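Local atomic coordinates of VirX1 (Cyanophage Syn10, PDB entry 6QGM), a protein that is a viral halogenase that iodinates diverse substrates and, being of the tryptophan halogenase family, probably uses a flavin cofactor to do so. Residues D109-W114 with N453-N458; K246-D251 with F402-Y407; N426-S431 with T441-S446. All blocks are in the same frame, centred on the assembly; numbering follows the deposited sequence.

How the contacts relate
Contact 2 lies deepest, its centre about 14 Å from the centre of the chain, and fits a loop of the sheet region to helix 382-408. Contact 3, also buried, touches it: M405 and A404 pack on W442, and the carboxylate of D401 is bonded to both K247 and W442. Contact 1 lies about 20 Å from contact 3 between centres, is only partly buried, and uses the loop that follows the helix of contact 3. The chemistry differs accordingly. Contact 1 combines two hydrogen bonds with apolar overlap, whereas contacts 2 and 3 have no hydrogen bond across their segments and rely on apolar or aromatic packing, with polar ends held by outside partners.

Contact 1: D109-W114 with N453-N458; sequences DGINTW and NTWHIN
I111 lies across the backbone of W455: I111 CG2 comes 3.5 Å from the carbonyl oxygen W455 O and 4.0 Å from W455 CB, the two side chains crossing at about a right angle. The longer branch runs on, so that I111 CD1 reaches 3.6 Å from H456 O, while CG1 approaches the indole of W455 at its edge. A branched aliphatic residue suits this place because its two arms spread over consecutive peptide groups.

Beside it, N112 supplies the polar half. With CG beside its backbone N (chi1 -57°), the amide swings toward the loop and uses both ends. N112 OD1 accepts the backbone N-H of W455 N at 2.9 Å in a nearly straight bond (168°), the donor standing somewhat out of the carbonyl plane. N112 ND2 donates an N-H to T454 OG1 at 3.0 Å (171°), and this partner lies in the amide plane. The two bonds fix the rotation of the amide. T454 OG1 in turn donates a hydrogen bond to W455 O, 2.8 Å away, so a threonine hydroxyl serves here as acceptor and donor at once.

Deeper in, W114 CZ3 approaches W455 CH2 obliquely at 4.4 Å, a loose apolar touch; the indole nitrogen of W114 is bonded instead to T129, and F130 meets its ring edge-to-face.

The contact thus joins the turn leading into helix 113-120, and the first turn of that helix, to the loop between helices 441-451 and 462-468, with S463, I466 and A467 of the latter helix packing against W455.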
# COMPACT_ATOMS: atom_id res chain seq x y z
N ASP B 109 15.01 -18.25 11.37
CA ASP B 109 14.35 -18.61 10.09
C ASP B 109 12.82 -18.54 10.20
O ASP B 109 12.18 -18.57 9.15
CB ASP B 109 14.78 -20.00 9.61
CG ASP B 109 16.25 -20.08 9.24
OD1 ASP B 109 16.72 -19.17 8.53
OD2 ASP B 109 16.90 -21.06 9.66
N GLY B 110 12.24 -18.48 11.40
CA GLY B 110 10.78 -18.42 11.60
C GLY B 110 10.06 -19.43 10.72
O GLY B 110 10.43 -20.62 10.77
N ILE B 111 9.07 -18.99 9.93
CA ILE B 111 8.19 -19.81 9.04
C ILE B 111 8.99 -20.62 8.00
O ILE B 111 8.46 -21.65 7.50
CB ILE B 111 7.13 -18.92 8.37
CG1 ILE B 111 6.10 -19.74 7.58
CG2 ILE B 111 7.78 -17.86 7.49
CD1 ILE B 111 4.83 -18.98 7.21
N ASN B 112 10.21 -20.16 7.67
CA ASN B 112 11.10 -20.77 6.64
C ASN B 112 11.80 -22.02 7.19
O ASN B 112 12.53 -22.68 6.41
CB ASN B 112 12.13 -19.76 6.11
CG ASN B 112 11.47 -18.52 5.51
OD1 ASN B 112 10.34 -18.57 5.04
ND2 ASN B 112 12.15 -17.39 5.54
N THR B 113 11.61 -22.35 8.48
CA THR B 113 12.26 -23.51 9.15
C THR B 113 11.85 -24.79 8.41
O THR B 113 12.76 -25.56 8.03
CB THR B 113 11.93 -23.56 10.65
OG1 THR B 113 12.41 -22.38 11.30
CG2 THR B 113 12.51 -24.76 11.37
N TRP B 114 10.55 -25.02 8.20
CA TRP B 114 10.09 -26.29 7.58
C TRP B 114 10.78 -26.51 6.23
O TRP B 114 11.24 -27.64 5.98
CB TRP B 114 8.56 -26.36 7.44
CG TRP B 114 8.21 -27.64 6.75
CD1 TRP B 114 8.14 -28.89 7.30
CD2 TRP B 114 8.03 -27.81 5.34
NE1 TRP B 114 7.88 -29.81 6.34
CE2 TRP B 114 7.81 -29.19 5.12
CE3 TRP B 114 8.03 -26.94 4.25
CZ2 TRP B 114 7.55 -29.70 3.85
CZ3 TRP B 114 7.80 -27.45 3.00
CH2 TRP B 114 7.55 -28.81 2.81
N ASN B 453 12.94 -14.90 -1.36
CA ASN B 453 13.20 -16.32 -0.98
C ASN B 453 12.67 -16.60 0.43
O ASN B 453 13.36 -17.26 1.23
CB ASN B 453 14.68 -16.68 -1.13
CG ASN B 453 15.18 -16.55 -2.56
OD1 ASN B 453 16.38 -16.43 -2.82
ND2 ASN B 453 14.28 -16.59 -3.52
N THR B 454 11.44 -16.16 0.72
CA THR B 454 10.85 -16.20 2.08
C THR B 454 9.35 -16.45 2.00
O THR B 454 8.72 -16.01 1.02
CB THR B 454 11.12 -14.89 2.85
OG1 THR B 454 10.81 -15.08 4.23
CG2 THR B 454 10.29 -13.73 2.34
N TRP B 455 8.80 -17.11 3.03
CA TRP B 455 7.36 -17.08 3.35
C TRP B 455 7.13 -16.07 4.47
O TRP B 455 8.09 -15.47 4.95
CB TRP B 455 6.85 -18.48 3.70
CG TRP B 455 6.80 -19.42 2.53
CD1 TRP B 455 7.04 -19.12 1.22
CD2 TRP B 455 6.50 -20.82 2.57
NE1 TRP B 455 6.94 -20.25 0.45
CE2 TRP B 455 6.61 -21.30 1.25
CE3 TRP B 455 6.18 -21.72 3.59
CZ2 TRP B 455 6.39 -22.64 0.92
CZ3 TRP B 455 5.99 -23.05 3.26
CH2 TRP B 455 6.07 -23.50 1.94
N HIS B 456 5.87 -15.88 4.84
CA HIS B 456 5.40 -14.87 5.81
C HIS B 456 4.07 -15.39 6.37
O HIS B 456 3.35 -16.09 5.61
CB HIS B 456 5.26 -13.51 5.13
CG HIS B 456 5.34 -12.36 6.06
ND1 HIS B 456 4.43 -12.17 7.09
CD2 HIS B 456 6.22 -11.33 6.13
CE1 HIS B 456 4.76 -11.09 7.77
NE2 HIS B 456 5.85 -10.54 7.18
N ILE B 457 3.78 -15.11 7.65
CA ILE B 457 2.49 -15.48 8.29
C ILE B 457 1.35 -14.73 7.57
O ILE B 457 0.22 -15.19 7.65
CB ILE B 457 2.50 -15.22 9.81
CG1 ILE B 457 3.16 -13.89 10.17
CG2 ILE B 457 3.13 -16.39 10.55
CD1 ILE B 457 2.86 -13.41 11.55
N ASN B 458 1.66 -13.65 6.85
CA ASN B 458 0.71 -12.90 5.98
C ASN B 458 0.15 -13.76 4.84
O ASN B 458 -0.75 -13.25 4.14
CB ASN B 458 1.36 -11.68 5.34
CG ASN B 458 1.69 -10.60 6.33
OD1 ASN B 458 1.18 -10.60 7.45
ND2 ASN B 458 2.56 -9.69 5.94

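Contact 2: K246-D251 with F402-Y407; sequences KKLAND and FVAMHY
L248 makes the main apolar contact, pressing one methyl, CD2, into the side of segment 402-407 of helix 382-408. L248 CD2 meets V403 CG1 at 3.8 Å, the two side chains crossing at about a right angle, and lies equally far from Y407 CE2. A404 lies beside them, with L248 CD2 3.8 Å from A404 CA. A404 CB is 4.0 Å from the backbone oxygen K247 O and 4.1 Å from the side-chain atom K247 CB; the small side chain of A404 allows the loop to approach the helix here.

Segment 402-407 is close to the C-terminal end of the long helix 382-408, while the loop leads from strand 241-243 into strand 252-258 of the seven-stranded mixed sheet; the contact therefore lays a sheet connection against the helical part of this tryptophan halogenase family member.

The polar ends are held from outside the two segments. N250 ND2 lies 2.8 Å from Y407 OH, but the angle is too poor for a hydrogen bond. The amide and ring planes stand 81° apart. Both groups are held instead by one carboxylate, E352, whose OE1 is bonded to N250 ND2 and OE2 to Y407 OH. N250 OD1 is bonded to Y417. K247, extended beyond CG, carries its ammonium to a salt bridge with D401 and a hydrogen bond with S400.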
# COMPACT_ATOMS: atom_id res chain seq x y z
N LYS B 246 -12.05 -16.25 -16.19
CA LYS B 246 -10.66 -15.85 -16.54
C LYS B 246 -9.63 -16.54 -15.64
O LYS B 246 -8.50 -16.67 -16.13
CB LYS B 246 -10.56 -14.32 -16.56
CG LYS B 246 -10.75 -13.72 -17.95
CD LYS B 246 -11.71 -12.55 -18.11
CE LYS B 246 -12.30 -12.57 -19.50
NZ LYS B 246 -12.85 -11.24 -19.88
N LYS B 247 -9.98 -16.98 -14.42
CA LYS B 247 -9.01 -17.69 -13.52
C LYS B 247 -9.55 -19.05 -13.04
O LYS B 247 -8.72 -19.92 -12.62
CB LYS B 247 -8.63 -16.82 -12.31
CG LYS B 247 -9.81 -16.26 -11.53
CD LYS B 247 -9.42 -15.20 -10.56
CE LYS B 247 -10.55 -14.87 -9.63
NZ LYS B 247 -10.16 -13.79 -8.71
N LEU B 248 -10.87 -19.24 -13.05
CA LEU B 248 -11.52 -20.51 -12.65
C LEU B 248 -12.36 -21.04 -13.82
O LEU B 248 -13.31 -20.35 -14.21
CB LEU B 248 -12.38 -20.25 -11.40
CG LEU B 248 -11.61 -19.83 -10.16
CD1 LEU B 248 -12.56 -19.27 -9.11
CD2 LEU B 248 -10.82 -21.01 -9.60
N ALA B 249 -12.02 -22.22 -14.31
CA ALA B 249 -12.59 -22.81 -15.54
C ALA B 249 -13.92 -23.53 -15.25
O ALA B 249 -14.65 -23.78 -16.20
CB ALA B 249 -11.58 -23.75 -16.16
N ASN B 250 -14.21 -23.84 -13.99
CA ASN B 250 -15.34 -24.72 -13.61
C ASN B 250 -16.65 -23.93 -13.67
O ASN B 250 -16.77 -22.93 -12.99
CB ASN B 250 -15.07 -25.41 -12.26
CG ASN B 250 -13.88 -26.34 -12.32
OD1 ASN B 250 -13.51 -26.78 -13.40
ND2 ASN B 250 -13.28 -26.64 -11.18
N ASP B 251 -17.58 -24.37 -14.51
CA ASP B 251 -18.86 -23.66 -14.79
C ASP B 251 -20.05 -24.62 -14.61
O ASP B 251 -21.20 -24.16 -14.76
CB ASP B 251 -18.83 -23.08 -16.20
CG ASP B 251 -18.58 -24.13 -17.26
OD1 ASP B 251 -18.02 -25.19 -16.92
OD2 ASP B 251 -18.92 -23.86 -18.43
N PHE B 402 -7.60 -17.06 -4.13
CA PHE B 402 -7.05 -18.13 -3.26
C PHE B 402 -7.38 -19.49 -3.87
O PHE B 402 -6.48 -20.35 -3.99
CB PHE B 402 -7.57 -17.98 -1.83
CG PHE B 402 -7.09 -19.05 -0.88
CD1 PHE B 402 -5.78 -19.51 -0.90
CD2 PHE B 402 -7.94 -19.57 0.07
CE1 PHE B 402 -5.36 -20.50 -0.01
CE2 PHE B 402 -7.53 -20.56 0.95
CZ PHE B 402 -6.24 -21.03 0.91
N VAL B 403 -8.63 -19.68 -4.28
CA VAL B 403 -9.12 -20.95 -4.90
C VAL B 403 -8.33 -21.16 -6.21
O VAL B 403 -7.88 -22.28 -6.43
CB VAL B 403 -10.65 -20.92 -5.10
CG1 VAL B 403 -11.15 -22.03 -5.99
CG2 VAL B 403 -11.36 -20.97 -3.77
N ALA B 404 -8.14 -20.11 -7.02
CA ALA B 404 -7.39 -20.19 -8.29
C ALA B 404 -5.96 -20.69 -8.04
O ALA B 404 -5.44 -21.43 -8.91
CB ALA B 404 -7.39 -18.85 -9.00
N MET B 405 -5.34 -20.33 -6.91
CA MET B 405 -3.94 -20.70 -6.58
C MET B 405 -3.81 -22.22 -6.42
O MET B 405 -2.72 -22.74 -6.71
CB MET B 405 -3.47 -19.99 -5.31
CG MET B 405 -3.12 -18.54 -5.54
SD MET B 405 -2.32 -17.77 -4.14
CE MET B 405 -2.07 -16.11 -4.77
N HIS B 406 -4.87 -22.91 -5.98
CA HIS B 406 -4.91 -24.40 -5.84
C HIS B 406 -4.65 -25.09 -7.18
O HIS B 406 -4.07 -26.19 -7.18
CB HIS B 406 -6.26 -24.88 -5.30
CG HIS B 406 -6.57 -24.44 -3.90
ND1 HIS B 406 -6.61 -23.12 -3.53
CD2 HIS B 406 -6.90 -25.14 -2.80
CE1 HIS B 406 -6.92 -23.02 -2.25
NE2 HIS B 406 -7.10 -24.25 -1.79
N TYR B 407 -5.10 -24.47 -8.28
CA TYR B 407 -4.95 -24.98 -9.66
C TYR B 407 -3.60 -24.53 -10.22
O TYR B 407 -2.85 -25.35 -10.76
CB TYR B 407 -6.09 -24.49 -10.55
CG TYR B 407 -7.47 -24.98 -10.18
CD1 TYR B 407 -7.89 -26.24 -10.54
CD2 TYR B 407 -8.37 -24.16 -9.52
CE1 TYR B 407 -9.16 -26.71 -10.22
CE2 TYR B 407 -9.64 -24.60 -9.18
CZ TYR B 407 -10.03 -25.88 -9.54
OH TYR B 407 -11.29 -26.33 -9.22

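Contact 3: N426-S431 with T441-S446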
# COMPACT_ATOMS: atom_id res chain seq x y z
N ASN B 426 -3.00 -17.20 -17.50
CA ASN B 426 -2.24 -16.09 -16.87
C ASN B 426 -3.04 -15.51 -15.71
O ASN B 426 -4.08 -14.87 -15.95
CB ASN B 426 -1.90 -14.96 -17.84
CG ASN B 426 -1.06 -15.45 -18.99
OD1 ASN B 426 -1.50 -15.38 -20.14
ND2 ASN B 426 0.12 -15.96 -18.68
N TYR B 427 -2.57 -15.70 -14.48
CA TYR B 427 -3.31 -15.35 -13.25
C TYR B 427 -2.97 -13.93 -12.79
O TYR B 427 -3.64 -13.44 -11.87
CB TYR B 427 -3.04 -16.41 -12.20
CG TYR B 427 -3.60 -17.79 -12.51
CD1 TYR B 427 -4.90 -18.14 -12.17
CD2 TYR B 427 -2.83 -18.74 -13.16
CE1 TYR B 427 -5.40 -19.40 -12.44
CE2 TYR B 427 -3.32 -20.01 -13.43
CZ TYR B 427 -4.60 -20.34 -13.07
OH TYR B 427 -5.09 -21.59 -13.33
N MET B 428 -1.99 -13.28 -13.44
CA MET B 428 -1.41 -11.98 -12.99
C MET B 428 -1.44 -10.97 -14.12
O MET B 428 -0.49 -10.22 -14.29
CB MET B 428 0.05 -12.16 -12.55
CG MET B 428 0.22 -12.92 -11.26
SD MET B 428 1.93 -13.41 -10.95
CE MET B 428 2.76 -11.82 -11.11
N PRO B 429 -2.54 -10.88 -14.91
CA PRO B 429 -2.53 -10.06 -16.13
C PRO B 429 -2.24 -8.57 -15.86
O PRO B 429 -1.52 -7.96 -16.61
CB PRO B 429 -3.95 -10.27 -16.69
CG PRO B 429 -4.78 -10.58 -15.47
CD PRO B 429 -3.87 -11.44 -14.62
N GLU B 430 -2.77 -8.05 -14.76
CA GLU B 430 -2.69 -6.62 -14.36
C GLU B 430 -1.29 -6.28 -13.84
O GLU B 430 -0.97 -5.08 -13.78
CB GLU B 430 -3.79 -6.34 -13.33
CG GLU B 430 -5.21 -6.46 -13.90
CD GLU B 430 -5.84 -5.17 -14.43
OE1 GLU B 430 -5.36 -4.09 -14.01
OE2 GLU B 430 -6.75 -5.24 -15.31
N SER B 431 -0.46 -7.28 -13.53
CA SER B 431 0.80 -7.13 -12.76
C SER B 431 1.86 -6.34 -13.55
O SER B 431 2.71 -5.72 -12.89
CB SER B 431 1.33 -8.47 -12.29
OG SER B 431 2.05 -9.14 -13.31
N THR B 441 -2.22 -10.51 -4.18
CA THR B 441 -1.59 -11.66 -3.48
C THR B 441 -0.71 -12.42 -4.48
O THR B 441 0.41 -12.78 -4.08
CB THR B 441 -2.61 -12.50 -2.70
OG1 THR B 441 -3.43 -13.26 -3.59
CG2 THR B 441 -3.45 -11.64 -1.76
N TRP B 442 -1.14 -12.61 -5.74
CA TRP B 442 -0.28 -13.18 -6.82
C TRP B 442 1.05 -12.41 -6.89
O TRP B 442 2.12 -13.05 -6.86
CB TRP B 442 -0.98 -13.14 -8.19
CG TRP B 442 -2.24 -13.96 -8.29
CD1 TRP B 442 -3.53 -13.52 -8.17
CD2 TRP B 442 -2.31 -15.38 -8.55
NE1 TRP B 442 -4.39 -14.57 -8.32
CE2 TRP B 442 -3.68 -15.72 -8.57
CE3 TRP B 442 -1.36 -16.39 -8.75
CZ2 TRP B 442 -4.12 -17.02 -8.78
CZ3 TRP B 442 -1.79 -17.67 -8.98
CH2 TRP B 442 -3.16 -17.98 -8.99
N GLN B 443 0.99 -11.09 -7.01
CA GLN B 443 2.18 -10.20 -7.11
C GLN B 443 3.04 -10.35 -5.85
O GLN B 443 4.27 -10.46 -5.98
CB GLN B 443 1.74 -8.76 -7.32
CG GLN B 443 1.14 -8.51 -8.70
CD GLN B 443 0.46 -7.16 -8.79
OE1 GLN B 443 0.95 -6.16 -8.26
NE2 GLN B 443 -0.69 -7.13 -9.46
N ASP B 444 2.40 -10.37 -4.68
CA ASP B 444 3.08 -10.28 -3.36
C ASP B 444 3.76 -11.62 -3.04
O ASP B 444 4.91 -11.62 -2.52
CB ASP B 444 2.13 -9.83 -2.26
CG ASP B 444 1.61 -8.40 -2.44
OD1 ASP B 444 2.18 -7.65 -3.28
OD2 ASP B 444 0.63 -8.04 -1.75
N LEU B 445 3.07 -12.72 -3.36
CA LEU B 445 3.60 -14.10 -3.19
C LEU B 445 4.82 -14.27 -4.09
O LEU B 445 5.78 -14.93 -3.65
CB LEU B 445 2.49 -15.11 -3.53
CG LEU B 445 2.86 -16.58 -3.43
CD1 LEU B 445 3.25 -16.93 -2.00
CD2 LEU B 445 1.69 -17.42 -3.90
N SER B 446 4.75 -13.73 -5.31
CA SER B 446 5.81 -13.87 -6.34
C SER B 446 7.05 -13.13 -5.85
O SER B 446 8.14 -13.71 -5.93
CB SER B 446 5.34 -13.38 -7.69
OG SER B 446 4.44 -14.32 -8.29
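One face of the W442 indole is occupied by Y427: the CB of Y427 stands 3.5 Å from the centroid of the six-membered ring of W442 and only 6° off the ring normal, a CH-pi contact. The phenol ring of Y427 has its plane 20° from that of the indole, slid so far that the rings barely overlap. W442 NE1 is bonded to D401, and the phenol OH of Y427 reaches C421 O, so both aromatics have their polar ends satisfied while their carbon surfaces pack.

M428 crosses W442 obliquely, its CG on W442 CB. The extended chi2 (168°) carries M428 SD to 3.8 Å from S446 OG, and the bend at chi3 turns only the CE methyl. That hydroxyl, S446 OG, bonds back to W442 O at 3.0 Å and is thereby satisfied, so a small polar residue can face the apolar end of M428. S431 CB rests on Q443 CG at 3.6 Å, while S431 OG is engaged by M428 O, 2.9 Å away.

The loop after helix 416-424 is thus folded back on helix 441-451, with M405 and A408 of helix 382-408 against W442, and Y390 and G387 of the second subunit packing on M428 and S446.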